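Local coordinates for protein truncated hemoglobin from geobacillus stearothermophilus (Geobacillus stearothermophilus, PDB 2BKM) that binds oxygen at a heme iron, and probably serves in oxygen transport, storage or handling in the cell, at residues T5-I10 with F51-L56; A17-A22 with A94-I99; E79-R84 with V121-H126. All coordinates share one frame; numbering follows the deposited sequence.

Contact 1 of 3, residues T5-I10 with F51-L56; sequences TLYEAI and FLTQYL. With HEM (protoporphyrin IX containing Fe), chain D.
At the edge of the Tyr7 ring, near its plane, sits Leu56 CD1, while Thr53 CG2 approaches the same ring obliquely, 3.8 Å from Tyr7 CE2. The Tyr7 and Thr53 side chains lie side by side and point the same way, and a water links their ends, 2.6 Å from both Tyr7 OH and Thr53 OG1; Thr53 OG1 also bonds to Lys49 O within its own helix. Tyr7 has CG anti to its amide nitrogen (chi1 -179°), which swings the ring along helix 42-55 and leaves CB to meet Leu56 CB. In place of Tyr7, an alanine would probably leave Thr53 CG2 without its aromatic neighbour and the bridging water without its phenolic partner. In this globin the short N-terminal helix 6-9 packs against the end of helix 42-55, whose Phe51 belongs to the heme pocket and whose Tyr55 ring carries the heme vinyl carbon CBC over one face. The direct bond is Tyr7 N to Leu56 O, 2.9 Å and bent to 146° at the hydrogen, with the donor tilted from the carbonyl plane. A second water joins Leu6 N to that carbonyl. Leu56 splits its methyls: CD2 packs 3.7 Å from Leu6 CG, and CD1 meets Ile10 CD1 tip to tip at 3.7 Å. Thr5 and Glu8 fit a capping box at the start of helix 6-9, though the place of Thr5 OG1 is less certain.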
loop_
_atom_site.group_PDB
_atom_site.type_symbol
_atom_site.label_atom_id
_atom_site.label_comp_id
_atom_site.label_asym_id
_atom_site.label_seq_id
_atom_site.Cartn_x
_atom_site.Cartn_y
_atom_site.Cartn_z
ATOM N N THR A 5 -2.413 17.189 -6.946
ATOM C CA THR A 5 -1.692 16.039 -6.428
ATOM C C THR A 5 -2.520 14.820 -6.689
ATOM O O THR A 5 -3.741 14.875 -6.859
ATOM C CB THR A 5 -1.447 16.107 -4.914
ATOM O OG1 THR A 5 -2.702 16.157 -4.238
ATOM C CG2 THR A 5 -0.579 17.334 -4.520
ATOM N N LEU A 6 -1.837 13.693 -6.694
ATOM C CA LEU A 6 -2.516 12.459 -6.912
ATOM C C LEU A 6 -3.469 12.173 -5.746
ATOM O O LEU A 6 -4.537 11.607 -5.898
ATOM C CB LEU A 6 -1.441 11.411 -7.093
ATOM C CG LEU A 6 -1.952 10.081 -7.583
ATOM C CD1 LEU A 6 -2.838 10.231 -8.848
ATOM C CD2 LEU A 6 -0.746 9.250 -7.904
ATOM N N TYR A 7 -3.062 12.615 -4.559
ATOM C CA TYR A 7 -3.909 12.543 -3.390
ATOM C C TYR A 7 -5.276 13.179 -3.665
ATOM O O TYR A 7 -6.310 12.552 -3.477
ATOM C CB TYR A 7 -3.207 13.272 -2.244
ATOM C CG TYR A 7 -3.941 13.268 -0.943
ATOM C CD1 TYR A 7 -4.383 14.478 -0.385
ATOM C CD2 TYR A 7 -4.096 12.097 -0.199
ATOM C CE1 TYR A 7 -5.011 14.499 0.840
ATOM C CE2 TYR A 7 -4.740 12.119 1.036
ATOM C CZ TYR A 7 -5.184 13.327 1.546
ATOM O OH TYR A 7 -5.783 13.360 2.792
ATOM N N GLU A 8 -5.268 14.437 -4.135
ATOM C CA GLU A 8 -6.531 15.089 -4.482
ATOM C C GLU A 8 -7.232 14.368 -5.625
ATOM O O GLU A 8 -8.459 14.198 -5.624
ATOM C CB GLU A 8 -6.233 16.527 -4.913
ATOM C CG GLU A 8 -5.730 17.420 -3.806
ATOM C CD GLU A 8 -4.543 18.327 -4.216
ATOM O OE1 GLU A 8 -4.483 18.821 -5.376
ATOM O OE2 GLU A 8 -3.649 18.541 -3.355
ATOM N N ALA A 9 -6.464 13.979 -6.639
ATOM C CA ALA A 9 -7.024 13.367 -7.830
ATOM C C ALA A 9 -7.854 12.160 -7.500
ATOM O O ALA A 9 -8.835 11.884 -8.185
ATOM C CB ALA A 9 -5.892 13.010 -8.822
ATOM N N ILE A 10 -7.452 11.384 -6.493
ATOM C CA ILE A 10 -8.185 10.180 -6.196
ATOM C C ILE A 10 -9.270 10.379 -5.160
ATOM O O ILE A 10 -10.009 9.450 -4.850
ATOM C CB ILE A 10 -7.277 8.998 -5.742
ATOM C CG1 ILE A 10 -6.671 9.297 -4.365
ATOM C CG2 ILE A 10 -6.219 8.691 -6.782
ATOM C CD1 ILE A 10 -6.036 8.031 -3.715
ATOM N N PHE A 51 1.059 6.884 5.628
ATOM C CA PHE A 51 2.031 6.790 4.578
ATOM C C PHE A 51 1.449 7.125 3.206
ATOM O O PHE A 51 2.032 7.886 2.473
ATOM C CB PHE A 51 2.680 5.407 4.532
ATOM C CG PHE A 51 3.658 5.306 3.434
ATOM C CD1 PHE A 51 4.882 5.938 3.561
ATOM C CD2 PHE A 51 3.322 4.694 2.204
ATOM C CE1 PHE A 51 5.801 5.936 2.476
ATOM C CE2 PHE A 51 4.202 4.678 1.142
ATOM C CZ PHE A 51 5.446 5.302 1.245
ATOM N N LEU A 52 0.309 6.523 2.891
ATOM C CA LEU A 52 -0.239 6.708 1.563
ATOM C C LEU A 52 -0.658 8.167 1.371
ATOM O O LEU A 52 -0.487 8.723 0.296
ATOM C CB LEU A 52 -1.428 5.786 1.342
ATOM C CG LEU A 52 -1.049 4.298 1.202
ATOM C CD1 LEU A 52 -2.312 3.513 1.085
ATOM C CD2 LEU A 52 -0.135 4.095 -0.004
ATOM N N THR A 53 -1.110 8.803 2.453
ATOM C CA THR A 53 -1.440 10.225 2.382
ATOM C C THR A 53 -0.223 11.018 1.920
ATOM O O THR A 53 -0.281 11.790 0.976
ATOM C CB THR A 53 -1.929 10.691 3.779
ATOM O OG1 THR A 53 -3.169 10.028 4.058
ATOM C CG2 THR A 53 -2.100 12.220 3.775
ATOM N N GLN A 54 0.897 10.787 2.583
ATOM C CA GLN A 54 2.119 11.477 2.249
ATOM C C GLN A 54 2.641 11.079 0.878
ATOM O O GLN A 54 3.058 11.912 0.111
ATOM C CB GLN A 54 3.092 11.164 3.386
ATOM C CG GLN A 54 4.508 11.574 3.245
ATOM C CD GLN A 54 5.245 11.253 4.518
ATOM O OE1 GLN A 54 4.692 11.351 5.612
ATOM N NE2 GLN A 54 6.501 10.861 4.385
ATOM N N TYR A 55 2.591 9.786 0.590
ATOM C CA TYR A 55 3.070 9.255 -0.657
ATOM C C TYR A 55 2.353 9.860 -1.834
ATOM O O TYR A 55 2.954 10.044 -2.888
ATOM C CB TYR A 55 2.735 7.792 -0.610
ATOM C CG TYR A 55 3.133 6.886 -1.738
ATOM C CD1 TYR A 55 2.179 6.428 -2.649
ATOM C CD2 TYR A 55 4.426 6.420 -1.838
ATOM C CE1 TYR A 55 2.487 5.502 -3.585
ATOM C CE2 TYR A 55 4.760 5.463 -2.793
ATOM C CZ TYR A 55 3.774 5.021 -3.661
ATOM O OH TYR A 55 4.100 4.080 -4.593
ATOM N N LEU A 56 1.072 10.177 -1.643
ATOM C CA LEU A 56 0.265 10.718 -2.732
ATOM C C LEU A 56 0.380 12.213 -2.871
ATOM O O LEU A 56 -0.296 12.797 -3.719
ATOM C CB LEU A 56 -1.181 10.320 -2.513
ATOM C CG LEU A 56 -1.615 8.863 -2.746
ATOM C CD1 LEU A 56 -2.839 8.611 -1.958
ATOM C CD2 LEU A 56 -1.969 8.713 -4.181
HETATM C CHA HEM D . 5.009 -2.396 6.949
HETATM C CHB HEM D . 4.710 -6.335 4.198
HETATM C CHC HEM D . 4.807 -3.479 0.283
HETATM C CHD HEM D . 4.059 0.351 3.079
HETATM C C1A HEM D . 4.877 -3.682 6.509
HETATM C C2A HEM D . 4.837 -4.825 7.395
HETATM C C3A HEM D . 4.755 -5.913 6.631
HETATM C C4A HEM D . 4.748 -5.489 5.256
HETATM C CMA HEM D . 4.667 -7.368 7.127
HETATM C CAA HEM D . 4.853 -4.765 8.932
HETATM C CBA HEM D . 3.529 -4.213 9.423
HETATM C CGA HEM D . 3.554 -3.779 10.875
HETATM O O1A HEM D . 4.567 -4.006 11.616
HETATM O O2A HEM D . 2.556 -3.155 11.319
HETATM C C1B HEM D . 4.760 -5.891 2.909
HETATM C C2B HEM D . 4.850 -6.743 1.740
HETATM C C3B HEM D . 4.907 -5.949 0.676
HETATM C C4B HEM D . 4.839 -4.566 1.087
HETATM C CMB HEM D . 4.842 -8.286 1.734
HETATM C CAB HEM D . 4.998 -6.424 -0.765
HETATM C CBB HEM D . 5.646 -5.736 -1.713
HETATM C C1C HEM D . 4.521 -2.193 0.688
HETATM C C2C HEM D . 4.187 -1.089 -0.180
HETATM C C3C HEM D . 3.995 -0.046 0.639
HETATM C C4C HEM D . 4.184 -0.470 2.003
HETATM C CMC HEM D . 4.081 -1.122 -1.734
HETATM C CAC HEM D . 3.569 1.391 0.297
HETATM C CBC HEM D . 3.464 1.892 -0.925
HETATM C C1D HEM D . 4.285 -0.038 4.361
HETATM C C2D HEM D . 4.317 0.876 5.475
HETATM C C3D HEM D . 4.625 0.026 6.655
HETATM C C4D HEM D . 4.790 -1.313 6.148
HETATM C CMD HEM D . 4.047 2.386 5.441
HETATM C CAD HEM D . 4.764 0.497 8.090
HETATM C CBD HEM D . 6.250 0.701 8.412
HETATM C CGD HEM D . 6.326 1.019 9.887
HETATM O O1D HEM D . 6.269 0.078 10.746
HETATM O O2D HEM D . 6.370 2.244 10.185
HETATM N NA HEM D . 4.825 -4.135 5.208
HETATM N NB HEM D . 4.763 -4.587 2.457
HETATM N NC HEM D . 4.486 -1.793 2.002
HETATM N ND HEM D . 4.562 -1.318 4.802
HETATM FE FE HEM D . 4.679 -2.951 3.617
HETATM O O HOH W 1 1.123 13.785 -6.526
HETATM O O HOH W 2 -5.393 11.259 4.357
#

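Contact 2 of 3, residues A17-A22 with A94-I99; sequences AKLVEA and AAMDEI
Helices 17-22 and 94-98 run at 127° to one another with their axes 8.5 Å apart, and their backbones come nearest where the CA atoms of Ala22 and Ala95 stand 5.0 Å apart. The small alanines are likely to allow this approach, and here their two methyls meet, Ala22 CB lying 3.8 Å from Ala95 CB. Larger side chains pack around this point. Leu19 sends its CD1 branch across to Met96, 3.6 Å from Met96 CG; the two chains pass at a slant, and the same methyl also rests on Ala95 CB. The CB of Met96 is directed away from helix 17-22, so it is the flank of its extended chain that receives the leucine, while Phe109 of helix 104-120 touches both residues.

Ile99, just past the end of its helix, uses both branches. With CG1 between the backbone N and the carbonyl carbon (chi1 67°), CD1 reaches Leu19 CB and CG2 is left to fill the angle between Ala22 CB, 3.7 Å away, and the carbonyl oxygen of Lys18. Polar links lie at the margins and pass through water. One water accepts from Lys18 NZ at 2.7 Å and donates to Ile99 O; a second donates to Ala22 O and to Glu98 OE2. The Glu98 carboxylate is also gripped by Arg25 and Arg26, further along helix 12-29, which would probably keep it charged. With alanines meeting at the crossing and water bridges at the margins, this is consistent with the contact between helices B and G in the two-on-two helical fold of truncated hemoglobins.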
loop_
_atom_site.group_PDB
_atom_site.type_symbol
_atom_site.label_atom_id
_atom_site.label_comp_id
_atom_site.label_asym_id
_atom_site.label_seq_id
_atom_site.Cartn_x
_atom_site.Cartn_y
_atom_site.Cartn_z
ATOM N N ALA A 17 -8.797 6.467 3.350
ATOM C CA ALA A 17 -9.355 5.733 4.479
ATOM C C ALA A 17 -10.086 4.477 4.038
ATOM O O ALA A 17 -9.910 3.412 4.636
ATOM C CB ALA A 17 -10.323 6.629 5.238
ATOM N N LYS A 18 -10.953 4.623 3.039
ATOM C CA LYS A 18 -11.726 3.514 2.587
ATOM C C LYS A 18 -10.814 2.442 2.019
ATOM O O LYS A 18 -11.002 1.279 2.246
ATOM C CB LYS A 18 -12.671 3.975 1.476
ATOM C CG LYS A 18 -13.913 4.635 1.972
ATOM C CD LYS A 18 -14.671 5.143 0.778
ATOM C CE LYS A 18 -16.123 5.369 1.109
ATOM N NZ LYS A 18 -16.842 5.578 -0.165
ATOM N N LEU A 19 -9.830 2.899 1.255
ATOM C CA LEU A 19 -8.909 1.988 0.588
ATOM C C LEU A 19 -8.133 1.152 1.594
ATOM O O LEU A 19 -8.021 -0.071 1.448
ATOM C CB LEU A 19 -7.936 2.780 -0.292
ATOM C CG LEU A 19 -6.967 1.877 -1.071
ATOM C CD1 LEU A 19 -7.723 0.929 -1.993
ATOM C CD2 LEU A 19 -6.044 2.794 -1.864
ATOM N N VAL A 20 -7.593 1.812 2.614
ATOM C CA VAL A 20 -6.816 1.107 3.620
ATOM C C VAL A 20 -7.656 0.088 4.361
ATOM O O VAL A 20 -7.220 -1.010 4.559
ATOM C CB VAL A 20 -6.182 2.132 4.587
ATOM C CG1 VAL A 20 -5.703 1.464 5.864
ATOM C CG2 VAL A 20 -5.079 2.849 3.868
ATOM N N GLU A 21 -8.863 0.486 4.745
ATOM C CA GLU A 21 -9.769 -0.441 5.414
ATOM C C GLU A 21 -9.994 -1.684 4.542
ATOM O O GLU A 21 -9.868 -2.813 5.006
ATOM C CB GLU A 21 -11.092 0.271 5.683
ATOM C CG GLU A 21 -12.053 -0.591 6.487
ATOM C CD GLU A 21 -13.523 -0.161 6.370
ATOM O OE1 GLU A 21 -13.860 0.813 5.637
ATOM O OE2 GLU A 21 -14.358 -0.840 7.020
ATOM N N ALA A 22 -10.288 -1.467 3.258
ATOM C CA ALA A 22 -10.548 -2.592 2.396
ATOM C C ALA A 22 -9.303 -3.447 2.178
ATOM O O ALA A 22 -9.361 -4.675 2.145
ATOM C CB ALA A 22 -11.107 -2.068 1.076
ATOM N N ALA A 94 -7.776 -5.475 -5.564
ATOM C CA ALA A 94 -9.093 -5.918 -5.117
ATOM C C ALA A 94 -9.723 -4.857 -4.206
ATOM O O ALA A 94 -10.920 -4.629 -4.269
ATOM C CB ALA A 94 -8.974 -7.263 -4.367
ATOM N N ALA A 95 -8.915 -4.218 -3.366
ATOM C CA ALA A 95 -9.426 -3.188 -2.469
ATOM C C ALA A 95 -9.854 -1.964 -3.267
ATOM O O ALA A 95 -10.879 -1.363 -2.943
ATOM C CB ALA A 95 -8.364 -2.823 -1.440
ATOM N N MET A 96 -9.059 -1.561 -4.268
ATOM C CA MET A 96 -9.439 -0.438 -5.120
ATOM C C MET A 96 -10.742 -0.751 -5.801
ATOM O O MET A 96 -11.630 0.100 -5.822
ATOM C CB MET A 96 -8.355 -0.112 -6.144
ATOM C CG MET A 96 -7.127 0.468 -5.509
ATOM S SD MET A 96 -5.769 0.572 -6.670
ATOM C CE MET A 96 -4.674 1.674 -5.795
ATOM N N ASP A 97 -10.863 -1.966 -6.330
ATOM C CA ASP A 97 -12.129 -2.333 -7.000
ATOM C C ASP A 97 -13.279 -2.277 -5.986
ATOM O O ASP A 97 -14.382 -1.747 -6.301
ATOM C CB ASP A 97 -12.074 -3.727 -7.564
ATOM C CG ASP A 97 -11.118 -3.886 -8.702
ATOM O OD1 ASP A 97 -10.663 -2.893 -9.300
ATOM O OD2 ASP A 97 -10.798 -5.063 -9.014
ATOM N N GLU A 98 -13.040 -2.769 -4.781
ATOM C CA GLU A 98 -14.125 -2.925 -3.796
ATOM C C GLU A 98 -14.653 -1.566 -3.412
ATOM O O GLU A 98 -15.849 -1.427 -3.204
ATOM C CB GLU A 98 -13.586 -3.624 -2.570
ATOM C CG GLU A 98 -14.588 -3.780 -1.448
ATOM C CD GLU A 98 -14.036 -4.631 -0.312
ATOM O OE1 GLU A 98 -14.615 -4.570 0.775
ATOM O OE2 GLU A 98 -13.033 -5.356 -0.519
ATOM N N ILE A 99 -13.789 -0.565 -3.297
ATOM C CA ILE A 99 -14.245 0.753 -2.840
ATOM C C ILE A 99 -14.746 1.564 -4.013
ATOM O O ILE A 99 -15.125 2.736 -3.858
ATOM C CB ILE A 99 -13.183 1.522 -2.055
ATOM C CG1 ILE A 99 -11.975 1.922 -2.959
ATOM C CG2 ILE A 99 -12.752 0.690 -0.834
ATOM C CD1 ILE A 99 -11.162 3.066 -2.331
HETATM O O HOH W 3 -16.646 3.320 -1.604
HETATM O O HOH W 4 -11.864 -5.903 1.844
#

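Contact 3 of 3, residues E79-R84 with V121-H126; sequences EITPKR and VNTPDH. With HEM (protoporphyrin IX containing Fe), chain D.
Ile80 meets Asn122 at about a right angle, where the turn leading into helix 82-98 of the globin fold is tied to the segment after helix 104-120. Followed outward, Ile80 CB faces the Asn122 amide, with OD1 3.8 Å away, and CG1 runs beside Asn122 ND2. Beyond it CD1 reaches the porphyrin at C2B, 3.9 Å off, while the other branch, CG2, packs on the vinyl group at CAB and CBB. CG2 is anti to the amide nitrogen and CG1 lies beside it (chi1 -56°), an arrangement that turns both branches to the heme.

The backbone of Ile80 forms a two-way pair with Asn122: Ile80 N donates to OD1 at 2.9 Å, and Asn122 N returns a nearly straight bond (170°) to Ile80 O. Thr123 N adds a weak bond to the same oxygen. Asn122 OD1 takes a second hydrogen from Thr123 OG1, which arrives at the opposite face of the amide from Ile80 N, and ND2 bonds to Phe78 O, so both ends of the amide are held and its flip is fixed.

Thr81 N-caps helix 82-98, its OG1 accepting from Arg84 N. Thr81 CA, in turn, makes a CA-H...O contact with Thr123 O. Pro82 CD packs on Val121 CG1 at 3.9 Å and also lies against the carboxylate of Asp125, 3.3 Å from OD2. At the first turn of the helix, Asp125 OD2 accepts from Lys83 N at 2.9 Å through its syn lone pair.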
loop_
_atom_site.group_PDB
_atom_site.type_symbol
_atom_site.label_atom_id
_atom_site.label_comp_id
_atom_site.label_asym_id
_atom_site.label_seq_id
_atom_site.Cartn_x
_atom_site.Cartn_y
_atom_site.Cartn_z
ATOM N N GLU A 79 10.644 -11.387 4.579
ATOM C CA GLU A 79 10.962 -11.990 3.289
ATOM C C GLU A 79 9.898 -11.561 2.281
ATOM O O GLU A 79 8.735 -12.021 2.344
ATOM C CB GLU A 79 10.948 -13.514 3.403
ATOM C CG GLU A 79 11.170 -14.211 2.079
ATOM C CD GLU A 79 11.268 -15.706 2.207
ATOM O OE1 GLU A 79 12.393 -16.185 2.456
ATOM O OE2 GLU A 79 10.220 -16.361 2.055
ATOM N N ILE A 80 10.283 -10.674 1.389
ATOM C CA ILE A 80 9.372 -10.180 0.348
ATOM C C ILE A 80 9.856 -10.744 -0.971
ATOM O O ILE A 80 10.766 -10.258 -1.618
ATOM C CB ILE A 80 9.342 -8.679 0.333
ATOM C CG1 ILE A 80 8.957 -8.165 1.734
ATOM C CG2 ILE A 80 8.309 -8.193 -0.718
ATOM C CD1 ILE A 80 8.756 -6.696 1.818
ATOM N N THR A 81 9.229 -11.827 -1.350
ATOM C CA THR A 81 9.470 -12.444 -2.640
ATOM C C THR A 81 8.588 -11.762 -3.702
ATOM O O THR A 81 7.650 -11.062 -3.348
ATOM C CB THR A 81 9.033 -13.880 -2.582
ATOM O OG1 THR A 81 7.684 -13.894 -2.133
ATOM C CG2 THR A 81 9.962 -14.693 -1.585
ATOM N N PRO A 82 8.910 -11.958 -4.983
ATOM C CA PRO A 82 7.990 -11.478 -6.013
ATOM C C PRO A 82 6.564 -12.006 -5.790
ATOM O O PRO A 82 5.606 -11.230 -5.930
ATOM C CB PRO A 82 8.598 -12.016 -7.283
ATOM C CG PRO A 82 10.102 -11.997 -6.938
ATOM C CD PRO A 82 10.134 -12.523 -5.565
ATOM N N LYS A 83 6.400 -13.263 -5.382
ATOM C CA LYS A 83 5.069 -13.785 -5.142
ATOM C C LYS A 83 4.366 -12.966 -4.086
ATOM O O LYS A 83 3.169 -12.692 -4.202
ATOM C CB LYS A 83 5.129 -15.271 -4.773
ATOM C CG LYS A 83 3.771 -15.914 -4.567
ATOM C CD LYS A 83 3.897 -17.405 -4.257
ATOM C CE LYS A 83 2.533 -17.938 -3.909
ATOM N NZ LYS A 83 1.738 -18.043 -5.155
ATOM N N ARG A 84 5.075 -12.589 -3.018
ATOM C CA ARG A 84 4.442 -11.819 -1.980
ATOM C C ARG A 84 4.109 -10.419 -2.476
ATOM O O ARG A 84 3.089 -9.867 -2.078
ATOM C CB ARG A 84 5.285 -11.795 -0.697
ATOM C CG ARG A 84 5.111 -13.105 0.062
ATOM C CD ARG A 84 5.844 -13.044 1.389
ATOM N NE ARG A 84 5.373 -14.146 2.224
ATOM C CZ ARG A 84 6.082 -14.663 3.219
ATOM N NH1 ARG A 84 5.555 -15.634 3.934
ATOM N NH2 ARG A 84 7.289 -14.170 3.518
ATOM N N VAL A 121 10.753 -5.807 -2.893
ATOM C CA VAL A 121 11.126 -7.216 -3.073
ATOM C C VAL A 121 12.579 -7.407 -2.682
ATOM O O VAL A 121 13.418 -6.628 -3.062
ATOM C CB VAL A 121 10.912 -7.629 -4.541
ATOM C CG1 VAL A 121 11.565 -8.988 -4.883
ATOM C CG2 VAL A 121 9.436 -7.702 -4.792
ATOM N N ASN A 122 12.857 -8.461 -1.913
ATOM C CA ASN A 122 14.196 -8.580 -1.338
ATOM C C ASN A 122 14.656 -10.002 -1.268
ATOM O O ASN A 122 15.706 -10.243 -0.696
ATOM C CB ASN A 122 14.222 -7.888 0.029
ATOM C CG ASN A 122 13.243 -8.524 1.019
ATOM O OD1 ASN A 122 12.933 -9.715 0.917
ATOM N ND2 ASN A 122 12.758 -7.767 2.001
ATOM N N THR A 123 13.935 -10.914 -1.877
ATOM C CA THR A 123 14.316 -12.308 -1.802
ATOM C C THR A 123 13.815 -12.976 -3.072
ATOM O O THR A 123 12.697 -12.704 -3.512
ATOM C CB THR A 123 13.581 -12.958 -0.637
ATOM O OG1 THR A 123 13.842 -12.264 0.600
ATOM C CG2 THR A 123 14.014 -14.432 -0.464
ATOM N N PRO A 124 14.600 -13.894 -3.648
ATOM C CA PRO A 124 14.115 -14.648 -4.800
ATOM C C PRO A 124 12.904 -15.501 -4.462
ATOM O O PRO A 124 12.719 -15.960 -3.347
ATOM C CB PRO A 124 15.310 -15.547 -5.188
ATOM C CG PRO A 124 16.537 -14.810 -4.598
ATOM C CD PRO A 124 16.002 -14.240 -3.314
ATOM N N ASP A 125 12.059 -15.741 -5.455
ATOM C CA ASP A 125 10.917 -16.625 -5.235
ATOM C C ASP A 125 11.312 -18.037 -4.858
ATOM O O ASP A 125 12.375 -18.525 -5.289
ATOM C CB ASP A 125 10.048 -16.716 -6.507
ATOM C CG ASP A 125 8.900 -15.713 -6.531
ATOM O OD1 ASP A 125 8.501 -15.344 -7.662
ATOM O OD2 ASP A 125 8.392 -15.373 -5.459
ATOM N N HIS A 126 10.403 -18.703 -4.151
ATOM C CA HIS A 126 10.512 -20.129 -3.845
ATOM C C HIS A 126 9.949 -20.962 -4.966
ATOM O O HIS A 126 8.762 -20.923 -5.243
ATOM C CB HIS A 126 9.750 -20.405 -2.576
ATOM C CG HIS A 126 10.326 -19.671 -1.421
ATOM N ND1 HIS A 126 9.598 -18.822 -0.613
ATOM C CD2 HIS A 126 11.596 -19.638 -0.954
ATOM C CE1 HIS A 126 10.394 -18.311 0.311
ATOM N NE2 HIS A 126 11.612 -18.784 0.121
HETATM C CHA HEM D . 5.009 -2.396 6.949
HETATM C CHB HEM D . 4.710 -6.335 4.198
HETATM C CHC HEM D . 4.807 -3.479 0.283
HETATM C CHD HEM D . 4.059 0.351 3.079
HETATM C C1A HEM D . 4.877 -3.682 6.509
HETATM C C2A HEM D . 4.837 -4.825 7.395
HETATM C C3A HEM D . 4.755 -5.913 6.631
HETATM C C4A HEM D . 4.748 -5.489 5.256
HETATM C CMA HEM D . 4.667 -7.368 7.127
HETATM C CAA HEM D . 4.853 -4.765 8.932
HETATM C CBA HEM D . 3.529 -4.213 9.423
HETATM C CGA HEM D . 3.554 -3.779 10.875
HETATM O O1A HEM D . 4.567 -4.006 11.616
HETATM O O2A HEM D . 2.556 -3.155 11.319
HETATM C C1B HEM D . 4.760 -5.891 2.909
HETATM C C2B HEM D . 4.850 -6.743 1.740
HETATM C C3B HEM D . 4.907 -5.949 0.676
HETATM C C4B HEM D . 4.839 -4.566 1.087
HETATM C CMB HEM D . 4.842 -8.286 1.734
HETATM C CAB HEM D . 4.998 -6.424 -0.765
HETATM C CBB HEM D . 5.646 -5.736 -1.713
HETATM C C1C HEM D . 4.521 -2.193 0.688
HETATM C C2C HEM D . 4.187 -1.089 -0.180
HETATM C C3C HEM D . 3.995 -0.046 0.639
HETATM C C4C HEM D . 4.184 -0.470 2.003
HETATM C CMC HEM D . 4.081 -1.122 -1.734
HETATM C CAC HEM D . 3.569 1.391 0.297
HETATM C CBC HEM D . 3.464 1.892 -0.925
HETATM C C1D HEM D . 4.285 -0.038 4.361
HETATM C C2D HEM D . 4.317 0.876 5.475
HETATM C C3D HEM D . 4.625 0.026 6.655
HETATM C C4D HEM D . 4.790 -1.313 6.148
HETATM C CMD HEM D . 4.047 2.386 5.441
HETATM C CAD HEM D . 4.764 0.497 8.090
HETATM C CBD HEM D . 6.250 0.701 8.412
HETATM C CGD HEM D . 6.326 1.019 9.887
HETATM O O1D HEM D . 6.269 0.078 10.746
HETATM O O2D HEM D . 6.370 2.244 10.185
HETATM N NA HEM D . 4.825 -4.135 5.208
HETATM N NB HEM D . 4.763 -4.587 2.457
HETATM N NC HEM D . 4.486 -1.793 2.002
HETATM N ND HEM D . 4.562 -1.318 4.802
HETATM FE FE HEM D . 4.679 -2.951 3.617
#

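Contacts 1 and 3 both touch the heme yet lie on opposite sides of the chain's centre, their own centres about 27 Å apart and their nearest atoms about 12 Å. Phe51 in contact 1 and Ile80 in contact 3 belong to the heme pocket, so helix 42-55 and the approach to helix 82-98 bound the cofactor at separate places. Contact 2 stands off it, the Met96 side chain being about 9 Å from the heme. It touches contact 1 where Leu52 CD1 packs 4.0 Å from Val20 CG2, and shares helix 82-98 with contact 3, whose centre is about 24 Å away at the other end of that helix.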